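Putative monooxygenase (PDB 3MCS) probably acts as a monooxygenase, carrying two regions of the antibiotic biosynthesis monooxygenase family in a single chain. Local coordinates at residues K24-D29 against K78-V83; E60-Y65 against S69-N74; V138-N143 against A180-D185; G153-R156 against N160-C163; D172-H177 against K197-L202. All coordinates share one frame; numbering follows the deposited sequence.

Contact 1. Residues K24-D29 against K78-V83; sequences KSATED and KDFKAV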
# COMPACT_ATOMS: atom_id res chain seq x y z
N LYS A 24 4.67 0.67 -17.73
CA LYS A 24 3.22 0.88 -17.54
C LYS A 24 2.38 -0.27 -18.15
O LYS A 24 1.46 -0.76 -17.53
CB LYS A 24 2.76 2.27 -18.06
CG LYS A 24 3.29 3.46 -17.24
CD LYS A 24 2.94 4.81 -17.84
N SER A 25 2.72 -0.65 -19.37
CA SER A 25 2.07 -1.74 -20.09
C SER A 25 2.13 -3.07 -19.35
O SER A 25 1.10 -3.75 -19.20
CB SER A 25 2.73 -1.93 -21.46
OG SER A 25 1.87 -1.55 -22.50
N ALA A 26 3.34 -3.43 -18.91
CA ALA A 26 3.57 -4.68 -18.20
C ALA A 26 2.91 -4.67 -16.83
O ALA A 26 2.41 -5.71 -16.39
CB ALA A 26 5.05 -4.94 -18.08
N THR A 27 2.88 -3.53 -16.14
CA THR A 27 2.22 -3.48 -14.83
C THR A 27 0.71 -3.54 -15.02
O THR A 27 0.01 -4.20 -14.25
CB THR A 27 2.60 -2.26 -14.03
OG1 THR A 27 4.02 -2.18 -13.97
CG2 THR A 27 2.06 -2.35 -12.63
N GLU A 28 0.18 -2.87 -16.05
CA GLU A 28 -1.25 -2.94 -16.32
C GLU A 28 -1.68 -4.40 -16.59
O GLU A 28 -2.63 -4.88 -15.98
CB GLU A 28 -1.65 -2.05 -17.51
CG GLU A 28 -1.72 -0.55 -17.19
CD GLU A 28 -2.02 0.34 -18.40
OE1 GLU A 28 -2.27 -0.19 -19.52
OE2 GLU A 28 -1.99 1.58 -18.22
N ASP A 29 -0.97 -5.07 -17.50
CA ASP A 29 -1.27 -6.47 -17.80
C ASP A 29 -1.23 -7.32 -16.53
O ASP A 29 -2.10 -8.13 -16.29
CB ASP A 29 -0.27 -7.06 -18.81
CG ASP A 29 -0.34 -6.41 -20.19
OD1 ASP A 29 -1.17 -5.49 -20.37
OD2 ASP A 29 0.47 -6.83 -21.07
N LYS A 78 4.57 -15.02 -13.53
CA LYS A 78 5.69 -15.55 -14.34
C LYS A 78 6.01 -14.61 -15.52
O LYS A 78 7.18 -14.43 -15.89
CB LYS A 78 5.43 -16.99 -14.84
N ASP A 79 4.98 -14.01 -16.10
CA ASP A 79 5.20 -13.10 -17.21
C ASP A 79 5.83 -11.79 -16.76
O ASP A 79 6.78 -11.31 -17.37
CB ASP A 79 3.90 -12.85 -17.97
CG ASP A 79 3.49 -14.02 -18.81
OD1 ASP A 79 4.27 -15.00 -18.81
OD2 ASP A 79 2.43 -13.97 -19.48
N PHE A 80 5.31 -11.25 -15.67
CA PHE A 80 5.80 -9.99 -15.11
C PHE A 80 7.22 -10.11 -14.60
O PHE A 80 8.06 -9.30 -14.95
CB PHE A 80 4.86 -9.50 -14.03
CG PHE A 80 5.17 -8.13 -13.53
CD1 PHE A 80 5.15 -7.05 -14.38
CD2 PHE A 80 5.40 -7.92 -12.19
CE1 PHE A 80 5.41 -5.77 -13.92
CE2 PHE A 80 5.67 -6.65 -11.71
CZ PHE A 80 5.67 -5.57 -12.59
N LYS A 81 7.52 -11.13 -13.81
CA LYS A 81 8.90 -11.34 -13.32
C LYS A 81 9.91 -11.57 -14.45
O LYS A 81 11.11 -11.36 -14.26
CB LYS A 81 8.97 -12.47 -12.29
CG LYS A 81 8.36 -12.08 -10.91
N ALA A 82 9.41 -11.99 -15.62
CA ALA A 82 10.23 -12.14 -16.81
C ALA A 82 10.59 -10.78 -17.43
O ALA A 82 11.59 -10.66 -18.18
CB ALA A 82 9.51 -13.02 -17.85
N VAL A 83 9.77 -9.76 -17.13
CA VAL A 83 9.96 -8.41 -17.70
C VAL A 83 10.69 -7.45 -16.77
O VAL A 83 11.36 -6.52 -17.23
CB VAL A 83 8.60 -7.81 -18.15
CG1 VAL A 83 8.73 -6.33 -18.44
CG2 VAL A 83 8.08 -8.52 -19.40
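F80 reaches from helix 75-87 to A26 and T27 of helix 20-37, and tracing its side chain outward shows how one aromatic residue can span the gap between two neighbouring helices. The CA-CB bond does not aim at the partner helix. The first torsion makes up for this: CG lies anti to the backbone N (chi1 -172°), and CB and CG thereby carry the ring across. The first ring atom to arrive is CD1, which lies 3.7 Å from the carbonyl oxygen A26 O and 4.3 Å from the methyl A26 CB. Next along the same side, F80 CE1 stands 3.9 Å from T27 OG1, and at the far end F80 CZ is still 4.0 Å from T27 OG1. Both oxygens approach the ring obliquely. T27 OG1 has its polar partner within its own helix, the carbonyl oxygen of Y23, and meets the phenyl ring in van der Waals packing.

The two helices belong to the first ABM region of a chain whose clan is that of the dimeric alpha-beta barrels, where helices pack against the outside of an antiparallel sheet. Here the short segments run nearly antiparallel, at 161°, with axes 9.9 Å apart. Beneath them, I58 of strand 55-62 receives both T27 and F80, while Y30 stacks on the F80 ring. One helical turn beyond F80, V83 follows the same line: its CG1, also anti to the backbone N, comes to 4.0 Å from A26 CB.

Contact 2. Residues E60-Y65 against S69-N74; sequences EIYNDY and SNHTKN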
# COMPACT_ATOMS: atom_id res chain seq x y z
N GLU A 60 0.37 -5.43 -2.88
CA GLU A 60 -0.29 -6.69 -3.21
C GLU A 60 -0.82 -7.30 -1.91
O GLU A 60 -0.09 -7.39 -0.94
CB GLU A 60 0.68 -7.66 -3.88
CG GLU A 60 1.27 -7.20 -5.24
CD GLU A 60 2.16 -8.29 -5.96
OE1 GLU A 60 2.35 -9.43 -5.51
OE2 GLU A 60 2.69 -8.01 -7.03
N ILE A 61 -2.10 -7.70 -1.90
CA ILE A 61 -2.73 -8.28 -0.71
C ILE A 61 -3.51 -9.53 -1.03
O ILE A 61 -4.33 -9.55 -1.95
CB ILE A 61 -3.59 -7.24 0.06
CG1 ILE A 61 -4.05 -7.81 1.41
CG2 ILE A 61 -4.73 -6.74 -0.81
CD1 ILE A 61 -4.69 -6.76 2.33
N TYR A 62 -3.24 -10.57 -0.26
CA TYR A 62 -3.83 -11.89 -0.46
C TYR A 62 -4.49 -12.42 0.80
O TYR A 62 -4.19 -12.01 1.91
CB TYR A 62 -2.76 -12.87 -0.95
CG TYR A 62 -2.04 -12.39 -2.17
CD1 TYR A 62 -0.96 -11.55 -2.07
CD2 TYR A 62 -2.46 -12.76 -3.43
CE1 TYR A 62 -0.30 -11.10 -3.20
CE2 TYR A 62 -1.79 -12.32 -4.57
CZ TYR A 62 -0.71 -11.49 -4.44
OH TYR A 62 -0.03 -11.03 -5.54
N ASN A 63 -5.35 -13.40 0.61
CA ASN A 63 -6.14 -13.89 1.70
C ASN A 63 -5.31 -14.73 2.66
O ASN A 63 -5.57 -14.71 3.85
CB ASN A 63 -7.34 -14.66 1.14
CG ASN A 63 -8.62 -14.41 1.92
OD1 ASN A 63 -8.62 -14.36 3.15
ND2 ASN A 63 -9.72 -14.25 1.19
N ASP A 64 -4.32 -15.46 2.13
CA ASP A 64 -3.42 -16.31 2.95
C ASP A 64 -2.14 -16.68 2.18
O ASP A 64 -2.05 -16.42 0.98
CB ASP A 64 -4.12 -17.56 3.46
CG ASP A 64 -4.56 -18.51 2.35
OD1 ASP A 64 -3.97 -18.54 1.25
OD2 ASP A 64 -5.50 -19.27 2.61
N TYR A 65 -1.18 -17.32 2.85
CA TYR A 65 0.10 -17.65 2.19
C TYR A 65 -0.02 -18.64 1.05
O TYR A 65 0.85 -18.69 0.19
CB TYR A 65 1.20 -18.14 3.18
CG TYR A 65 0.99 -19.50 3.85
CD1 TYR A 65 1.29 -20.69 3.21
CD2 TYR A 65 0.57 -19.58 5.17
CE1 TYR A 65 1.12 -21.91 3.85
CE2 TYR A 65 0.40 -20.77 5.82
CZ TYR A 65 0.67 -21.94 5.17
OH TYR A 65 0.48 -23.15 5.83
N SER A 69 1.42 -18.06 -2.57
CA SER A 69 2.35 -19.00 -3.19
C SER A 69 1.87 -19.45 -4.58
O SER A 69 2.68 -19.65 -5.50
CB SER A 69 2.62 -20.21 -2.29
OG SER A 69 2.59 -21.43 -3.03
N ASN A 70 0.55 -19.62 -4.73
CA ASN A 70 0.00 -20.00 -6.02
C ASN A 70 0.14 -18.85 -7.02
O ASN A 70 0.41 -19.06 -8.19
CB ASN A 70 -1.45 -20.46 -5.87
CG ASN A 70 -1.57 -21.92 -5.42
OD1 ASN A 70 -0.77 -22.77 -5.79
ND2 ASN A 70 -2.61 -22.20 -4.66
N HIS A 71 -0.01 -17.63 -6.55
CA HIS A 71 0.15 -16.48 -7.40
C HIS A 71 1.57 -16.41 -7.93
O HIS A 71 1.76 -16.16 -9.12
CB HIS A 71 -0.19 -15.20 -6.64
CG HIS A 71 0.22 -13.94 -7.34
ND1 HIS A 71 -0.50 -13.39 -8.38
CD2 HIS A 71 1.26 -13.10 -7.11
CE1 HIS A 71 0.09 -12.28 -8.78
NE2 HIS A 71 1.16 -12.08 -8.03
N THR A 72 2.57 -16.67 -7.09
CA THR A 72 3.94 -16.55 -7.58
C THR A 72 4.27 -17.66 -8.59
O THR A 72 5.27 -17.57 -9.28
CB THR A 72 4.99 -16.52 -6.48
OG1 THR A 72 5.18 -17.84 -5.97
CG2 THR A 72 4.57 -15.55 -5.35
N LYS A 73 3.43 -18.68 -8.68
CA LYS A 73 3.62 -19.76 -9.64
C LYS A 73 2.70 -19.63 -10.87
O LYS A 73 2.93 -20.31 -11.87
CB LYS A 73 3.35 -21.11 -9.01
CG LYS A 73 4.26 -21.57 -7.90
CD LYS A 73 3.70 -22.88 -7.35
CE LYS A 73 4.37 -23.37 -6.10
NZ LYS A 73 3.71 -24.67 -5.68
N ASN A 74 1.66 -18.79 -10.79
CA ASN A 74 0.68 -18.67 -11.89
C ASN A 74 1.23 -17.81 -13.03
O ASN A 74 2.27 -17.17 -12.88
CB ASN A 74 -0.65 -18.13 -11.36
CG ASN A 74 -1.88 -18.69 -12.09
OD1 ASN A 74 -1.83 -19.15 -13.23
ND2 ASN A 74 -3.00 -18.65 -11.41
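Y62 and H71 are brought together by different first torsions: in Y62 CG stands anti to the carbonyl carbon (chi1 -54°), whereas in H71 it stands anti to the backbone N (chi1 168°). The phenol from strand 55-62 and the imidazole from helix 65-73 meet crosswise, with ring planes at 43°, an oblique pair. The phenol comes over one face of the imidazole, with Y62 CZ 3.7 Å from H71 CD2 and Y62 CE2 3.8 Å from H71 CG. The exact place of the Y62 hydroxyl is doubtful, as is its apparent bond to E60 OE1. The carboxylate of E60, almost perpendicular to the imidazole, brings OE1 to 3.8 Å from H71 NE2.

Farther along, the chain turns from strand into helix, an example of a classical helix start. D64 is the N-cap, its OD1 accepting from the backbone N of A67. The first turn is then closed by S69 N donating to Y65 O (2.9 Å), and T72 OG1 adds a bond to S69 O at 3.1 Å.

Both imidazole nitrogens have partners beyond the two segments: ND1 is bonded to E38 OE1 and NE2 to Y30 OH, which also bonds E60 OE2. H71 and E60 thus share a tyrosine hydroxyl, a buried polar network that fixes the imidazole's rotation between strand and helices.

Contact 3. Residues V138-N143 against A180-D185; sequences VETTFN and AKYFKD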
# COMPACT_ATOMS: atom_id res chain seq x y z
N VAL A 138 -6.30 5.73 12.09
CA VAL A 138 -6.53 5.12 10.80
C VAL A 138 -8.00 4.69 10.68
O VAL A 138 -8.56 4.82 9.60
CB VAL A 138 -5.60 3.94 10.55
CG1 VAL A 138 -5.90 3.30 9.21
CG2 VAL A 138 -4.17 4.40 10.58
N GLU A 139 -8.61 4.21 11.76
CA GLU A 139 -10.07 3.85 11.74
C GLU A 139 -10.98 5.08 11.58
O GLU A 139 -11.97 5.01 10.86
CB GLU A 139 -10.51 3.06 12.97
CG GLU A 139 -10.06 1.63 12.92
CD GLU A 139 -10.49 0.81 14.12
OE1 GLU A 139 -11.09 1.39 15.06
OE2 GLU A 139 -10.21 -0.42 14.12
N THR A 140 -10.64 6.16 12.27
CA THR A 140 -11.38 7.41 12.13
C THR A 140 -11.31 7.84 10.66
O THR A 140 -12.34 8.23 10.08
CB THR A 140 -10.80 8.54 13.03
OG1 THR A 140 -10.63 8.06 14.37
CG2 THR A 140 -11.74 9.76 13.03
N THR A 141 -10.12 7.73 10.06
CA THR A 141 -9.93 8.10 8.65
C THR A 141 -10.85 7.32 7.71
O THR A 141 -11.47 7.89 6.84
CB THR A 141 -8.46 7.92 8.20
OG1 THR A 141 -7.63 8.86 8.89
CG2 THR A 141 -8.32 8.15 6.72
N PHE A 142 -10.96 6.01 7.92
CA PHE A 142 -11.77 5.20 7.02
C PHE A 142 -13.22 5.63 7.02
O PHE A 142 -13.87 5.56 5.98
CB PHE A 142 -11.68 3.71 7.33
CG PHE A 142 -12.31 2.84 6.27
CD1 PHE A 142 -11.70 2.70 5.03
CD2 PHE A 142 -13.51 2.18 6.49
CE1 PHE A 142 -12.25 1.90 4.05
CE2 PHE A 142 -14.07 1.37 5.51
CZ PHE A 142 -13.43 1.23 4.28
N ASN A 143 -13.72 6.07 8.18
CA ASN A 143 -15.09 6.55 8.30
C ASN A 143 -15.27 7.96 7.73
O ASN A 143 -16.39 8.44 7.58
CB ASN A 143 -15.57 6.49 9.76
CG ASN A 143 -15.64 5.06 10.33
OD1 ASN A 143 -15.25 4.07 9.69
ND2 ASN A 143 -16.13 4.96 11.54
N ALA A 180 -7.69 18.19 9.27
CA ALA A 180 -8.70 18.02 10.32
C ALA A 180 -8.08 18.01 11.71
O ALA A 180 -6.98 17.49 11.90
CB ALA A 180 -9.49 16.72 10.11
N LYS A 181 -8.83 18.54 12.68
CA LYS A 181 -8.34 18.63 14.06
C LYS A 181 -7.81 17.28 14.58
O LYS A 181 -6.72 17.24 15.13
CB LYS A 181 -9.44 19.21 14.98
CG LYS A 181 -8.96 19.64 16.41
CD LYS A 181 -10.03 20.36 17.25
N TYR A 182 -8.53 16.18 14.37
CA TYR A 182 -8.09 14.87 14.87
C TYR A 182 -6.74 14.40 14.30
O TYR A 182 -6.00 13.67 14.97
CB TYR A 182 -9.13 13.77 14.60
CG TYR A 182 -9.18 13.26 13.17
CD1 TYR A 182 -10.00 13.85 12.21
CD2 TYR A 182 -8.41 12.18 12.77
CE1 TYR A 182 -10.04 13.37 10.91
CE2 TYR A 182 -8.44 11.69 11.47
CZ TYR A 182 -9.26 12.29 10.55
OH TYR A 182 -9.29 11.79 9.28
N PHE A 183 -6.42 14.81 13.08
CA PHE A 183 -5.15 14.43 12.47
C PHE A 183 -4.04 15.38 12.90
O PHE A 183 -2.94 14.94 13.22
CB PHE A 183 -5.25 14.37 10.95
CG PHE A 183 -4.07 13.72 10.30
CD1 PHE A 183 -4.00 12.34 10.19
CD2 PHE A 183 -3.02 14.47 9.81
CE1 PHE A 183 -2.90 11.75 9.61
CE2 PHE A 183 -1.93 13.89 9.23
CZ PHE A 183 -1.86 12.53 9.13
N LYS A 184 -4.32 16.69 12.88
CA LYS A 184 -3.36 17.69 13.34
C LYS A 184 -2.96 17.39 14.80
O LYS A 184 -1.78 17.41 15.14
CB LYS A 184 -3.90 19.12 13.20
CG LYS A 184 -3.91 19.68 11.79
CD LYS A 184 -4.37 21.16 11.78
N ASP A 185 -3.96 17.11 15.64
CA ASP A 185 -3.71 16.77 17.04
C ASP A 185 -2.81 15.57 17.16
O ASP A 185 -1.98 15.52 18.08
CB ASP A 185 -5.01 16.46 17.80
CG ASP A 185 -5.86 17.69 18.07
OD1 ASP A 185 -5.37 18.82 17.91
OD2 ASP A 185 -7.04 17.51 18.45
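Within the second ABM region, of the dimeric alpha-beta barrel clan, Y182 of helix 181-190 meets T140 and T141 on helix 127-143, joining two helices that flank the antiparallel sheet. The case illustrates how one ring can use its face and its edge for two successive residues. Over the face comes T140 CG2, 4.1 Å from the ring centroid and only 10° off the normal, a CH-pi contact placed almost exactly over the centre. F183 CB lies off the opposite face, toward the rim. T140 keeps this methyl anti to its backbone N while its hydroxyl, beside that N, bonds back to the carbonyl of N136.

T141 works at the rim instead. Its OG1 sits in the plane of the ring, 3.9 Å from Y182 CE2, and is itself hydrogen-bonded to I137 O. The tyrosine is brought here with CG between its own backbone N and carbonyl carbon (chi1 77°), the side chain crossing that of T141 at about a right angle. At the tip, Y182 OH is hydrogen-bonded to H177 ND1 of helix 171-178 and lies 3.4 Å from T141 OG1.

Contact 4. Residues G153-R156 against N160-C163; sequences GTDR and NKWC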
# COMPACT_ATOMS: atom_id res chain seq x y z
N GLY A 153 -0.01 -1.58 8.85
CA GLY A 153 0.70 -2.73 9.41
C GLY A 153 2.13 -2.43 9.78
O GLY A 153 2.61 -1.32 9.59
N THR A 154 2.81 -3.44 10.32
CA THR A 154 4.19 -3.30 10.75
C THR A 154 5.09 -4.23 9.95
O THR A 154 4.72 -5.34 9.60
CB THR A 154 4.31 -3.55 12.26
OG1 THR A 154 3.82 -4.86 12.59
CG2 THR A 154 3.49 -2.51 13.03
N ASP A 155 6.28 -3.77 9.62
CA ASP A 155 7.19 -4.56 8.84
C ASP A 155 7.59 -5.81 9.65
O ASP A 155 7.82 -5.73 10.87
CB ASP A 155 8.38 -3.71 8.41
CG ASP A 155 9.26 -4.40 7.38
OD1 ASP A 155 9.57 -5.59 7.56
OD2 ASP A 155 9.66 -3.74 6.39
N ARG A 156 7.68 -6.96 9.00
CA ARG A 156 8.03 -8.19 9.73
C ARG A 156 9.53 -8.23 10.09
O ARG A 156 9.95 -9.00 10.96
CB ARG A 156 7.57 -9.44 8.97
CG ARG A 156 6.05 -9.51 8.80
CD ARG A 156 5.66 -10.77 8.05
NE ARG A 156 5.71 -11.94 8.92
CZ ARG A 156 5.99 -13.17 8.51
NH1 ARG A 156 6.30 -13.42 7.23
NH2 ARG A 156 6.00 -14.16 9.38
N ASN A 160 8.80 -1.86 14.73
CA ASN A 160 8.73 -0.44 15.01
C ASN A 160 8.51 0.38 13.72
O ASN A 160 8.30 1.59 13.78
CB ASN A 160 9.98 0.04 15.74
CG ASN A 160 10.21 -0.68 17.06
OD1 ASN A 160 11.35 -1.04 17.38
ND2 ASN A 160 9.15 -0.92 17.81
N LYS A 161 8.56 -0.30 12.57
CA LYS A 161 8.40 0.34 11.27
C LYS A 161 6.97 0.16 10.81
O LYS A 161 6.61 -0.90 10.32
CB LYS A 161 9.35 -0.31 10.29
CG LYS A 161 9.59 0.38 8.94
CD LYS A 161 10.79 -0.30 8.22
CE LYS A 161 11.65 0.65 7.39
NZ LYS A 161 12.52 1.55 8.22
N TRP A 162 6.13 1.18 11.00
CA TRP A 162 4.74 1.11 10.55
C TRP A 162 4.60 1.56 9.09
O TRP A 162 5.24 2.52 8.68
CB TRP A 162 3.88 1.99 11.44
CG TRP A 162 3.80 1.47 12.80
CD1 TRP A 162 4.75 1.57 13.77
CD2 TRP A 162 2.70 0.76 13.37
NE1 TRP A 162 4.32 0.95 14.92
CE2 TRP A 162 3.06 0.45 14.71
CE3 TRP A 162 1.45 0.36 12.90
CZ2 TRP A 162 2.22 -0.26 15.57
CZ3 TRP A 162 0.60 -0.33 13.76
CH2 TRP A 162 1.00 -0.64 15.08
N CYS A 163 3.75 0.86 8.33
CA CYS A 163 3.51 1.15 6.91
C CYS A 163 2.06 1.40 6.67
O CYS A 163 1.23 0.53 6.97
CB CYS A 163 3.91 -0.04 6.05
SG CYS A 163 5.67 -0.46 6.15
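T154 and W162 form the closely packed side of the beta hairpin made by strands 147-155 and 161-168. They are a non-hydrogen-bonded antiparallel pair, and their side chains lie side by side on one face of the sheet. With chi1 at 57°, T154 sets CG2 anti to the carbonyl carbon, and this methyl sits on one face of the indole: it stands over the centre of the six-membered ring, 8° off its normal, in a CH-pi contact. The indole continues toward helix 127-143, touching A131 and I134 and bonding through NE1 to D127. Behind the pair, G153 and C163 exchange two backbone hydrogen bonds, C163 N to G153 O at 2.8 Å and G153 N to C163 O at 3.1 Å.

Toward the turn the fit is looser. D155 N still donates to K161 O (3.0 Å), but the side chains meet mainly through their aliphatic parts, D155 CB being 4.0 Å from K161 CB. The partly exposed K161 then bends, leaving its NZ 6.3 Å from D155 OD2. Each charge has a different partner: D155 pairs with R157 and K161 with D121. At that distance the two charges are not paired, and the lysine instead ties the hairpin to the neighbouring strand 114-122.

Contact 5. Residues D172-H177 against K197-L202; sequences DSYLNH and KKRAEL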
# COMPACT_ATOMS: atom_id res chain seq x y z
N ASP A 172 -8.87 16.42 -2.74
CA ASP A 172 -9.45 17.24 -1.69
C ASP A 172 -9.74 16.38 -0.45
O ASP A 172 -9.49 16.81 0.67
CB ASP A 172 -10.74 17.95 -2.15
CG ASP A 172 -10.53 18.75 -3.43
OD1 ASP A 172 -10.49 18.14 -4.54
OD2 ASP A 172 -10.40 20.00 -3.31
N SER A 173 -10.25 15.17 -0.66
CA SER A 173 -10.57 14.28 0.46
C SER A 173 -9.35 14.04 1.34
O SER A 173 -9.44 14.07 2.56
CB SER A 173 -11.12 12.95 -0.06
OG SER A 173 -12.34 13.11 -0.77
N TYR A 174 -8.21 13.82 0.70
CA TYR A 174 -6.95 13.61 1.40
C TYR A 174 -6.49 14.85 2.15
O TYR A 174 -6.05 14.76 3.30
CB TYR A 174 -5.87 13.17 0.41
CG TYR A 174 -4.49 13.22 0.98
CD1 TYR A 174 -4.07 12.29 1.91
CD2 TYR A 174 -3.60 14.20 0.59
CE1 TYR A 174 -2.80 12.34 2.45
CE2 TYR A 174 -2.33 14.26 1.13
CZ TYR A 174 -1.93 13.33 2.05
OH TYR A 174 -0.67 13.40 2.57
N LEU A 175 -6.58 16.02 1.52
CA LEU A 175 -6.17 17.24 2.20
C LEU A 175 -7.08 17.60 3.39
O LEU A 175 -6.61 18.12 4.40
CB LEU A 175 -6.12 18.40 1.22
CG LEU A 175 -5.07 18.30 0.12
CD1 LEU A 175 -5.18 19.52 -0.81
CD2 LEU A 175 -3.68 18.20 0.70
N ASN A 176 -8.38 17.34 3.24
CA ASN A 176 -9.34 17.61 4.31
C ASN A 176 -9.06 16.66 5.45
O ASN A 176 -9.23 17.01 6.61
CB ASN A 176 -10.78 17.49 3.81
CG ASN A 176 -11.16 18.64 2.86
OD1 ASN A 176 -10.52 19.70 2.86
ND2 ASN A 176 -12.21 18.43 2.06
N HIS A 177 -8.58 15.48 5.11
CA HIS A 177 -8.20 14.50 6.11
C HIS A 177 -7.04 15.01 6.95
O HIS A 177 -7.12 14.99 8.18
CB HIS A 177 -7.92 13.16 5.43
CG HIS A 177 -6.85 12.34 6.09
ND1 HIS A 177 -6.99 11.79 7.35
CD2 HIS A 177 -5.64 11.93 5.63
CE1 HIS A 177 -5.89 11.11 7.65
NE2 HIS A 177 -5.06 11.18 6.63
N LYS A 197 10.31 9.67 9.06
CA LYS A 197 9.06 9.55 8.34
C LYS A 197 9.24 9.91 6.89
O LYS A 197 9.90 10.88 6.56
CB LYS A 197 8.07 10.50 8.98
CG LYS A 197 6.61 10.27 8.69
CD LYS A 197 5.83 11.24 9.60
CE LYS A 197 4.31 11.10 9.57
NZ LYS A 197 3.73 11.93 10.68
N LYS A 198 8.66 9.09 6.02
CA LYS A 198 8.70 9.34 4.60
C LYS A 198 7.28 9.12 4.06
O LYS A 198 6.75 8.01 4.08
CB LYS A 198 9.75 8.47 3.88
CG LYS A 198 9.90 8.82 2.36
CD LYS A 198 11.13 8.19 1.68
N ARG A 199 6.66 10.22 3.63
CA ARG A 199 5.33 10.21 3.03
C ARG A 199 5.51 10.37 1.54
O ARG A 199 6.26 11.23 1.11
CB ARG A 199 4.48 11.37 3.54
CG ARG A 199 3.13 11.54 2.83
CD ARG A 199 2.45 12.83 3.28
NE ARG A 199 3.12 14.03 2.78
CZ ARG A 199 2.58 14.90 1.93
NH1 ARG A 199 1.33 14.77 1.51
NH2 ARG A 199 3.29 15.94 1.53
N ALA A 200 4.84 9.55 0.77
CA ALA A 200 4.96 9.63 -0.66
C ALA A 200 3.59 9.70 -1.30
O ALA A 200 2.85 8.72 -1.30
CB ALA A 200 5.72 8.44 -1.18
N GLU A 201 3.26 10.86 -1.82
CA GLU A 201 2.05 11.02 -2.58
C GLU A 201 2.37 10.28 -3.88
O GLU A 201 3.42 10.48 -4.45
CB GLU A 201 1.73 12.49 -2.82
CG GLU A 201 1.54 13.30 -1.55
CD GLU A 201 1.06 14.72 -1.83
OE1 GLU A 201 0.70 15.03 -2.98
OE2 GLU A 201 1.04 15.51 -0.87
N LEU A 202 1.47 9.42 -4.32
CA LEU A 202 1.73 8.58 -5.48
C LEU A 202 0.75 8.75 -6.65
O LEU A 202 -0.44 8.95 -6.46
CB LEU A 202 1.74 7.11 -5.05
CG LEU A 202 2.82 6.62 -4.08
CD1 LEU A 202 2.53 5.17 -3.67
CD2 LEU A 202 4.21 6.72 -4.67
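Y174 of helix 171-178 and R199 of strand 194-209 meet almost in one plane, the phenol ring and the guanidinium being only 4° apart. They do not stack but join edge to edge. R199 has two modelled conformers, and what follows holds for one of them, so the tie is tentative. In it NH1 donates to Y174 OH at 2.6 Å with an N-H...O angle of 150°, the hydroxyl lying slightly tilted from the guanidinium plane. The bend of the arginine chain at its third torsion (70°) turns the guanidinium so that NH1 comes to the phenol oxygen. An acetate, probably from the crystallisation liquor, lies about 5 Å from the R199 side chain.

E201, two residues along the strand, stands across the pair. Its carboxylate is steeply inclined to the tyrosine ring, with OE2 4.1 Å from Y174 CE2, and it forms a salt bridge with R199 NH1 whose hydrogen bond is weak. Y174 itself is anchored from the sheet by Y168, edge-to-face, and by F114.

In this conformer the helix would be fastened to the sheet through a polar tip on an otherwise aromatic side chain. E201 would partly balance the arginine's positive charge, with the phenol oxygen serving NH1 as a further acceptor.

From the N terminus, contact 1 closes the first long loop, joining helix 20-37 to helix 75-87, and contact 2 is nested inside it where strand 55-62 passes into helix 65-73. Both lie in the first ABM region. The second region repeats the nesting: contact 3 links helix 127-143 to helix 181-190, enclosing the hairpin of contact 4. Contact 5 breaks this pattern, since 172-177 falls within the loop of contact 3 and 197-202 beyond it, so the two cross; they also touch, through H177 against Y182, T141 and F183. Contacts 1 and 3, their centres about 36 Å apart, lie on opposite sides of the chain's centre, while contacts 2, 4 and 5 reach the same antiparallel sheet.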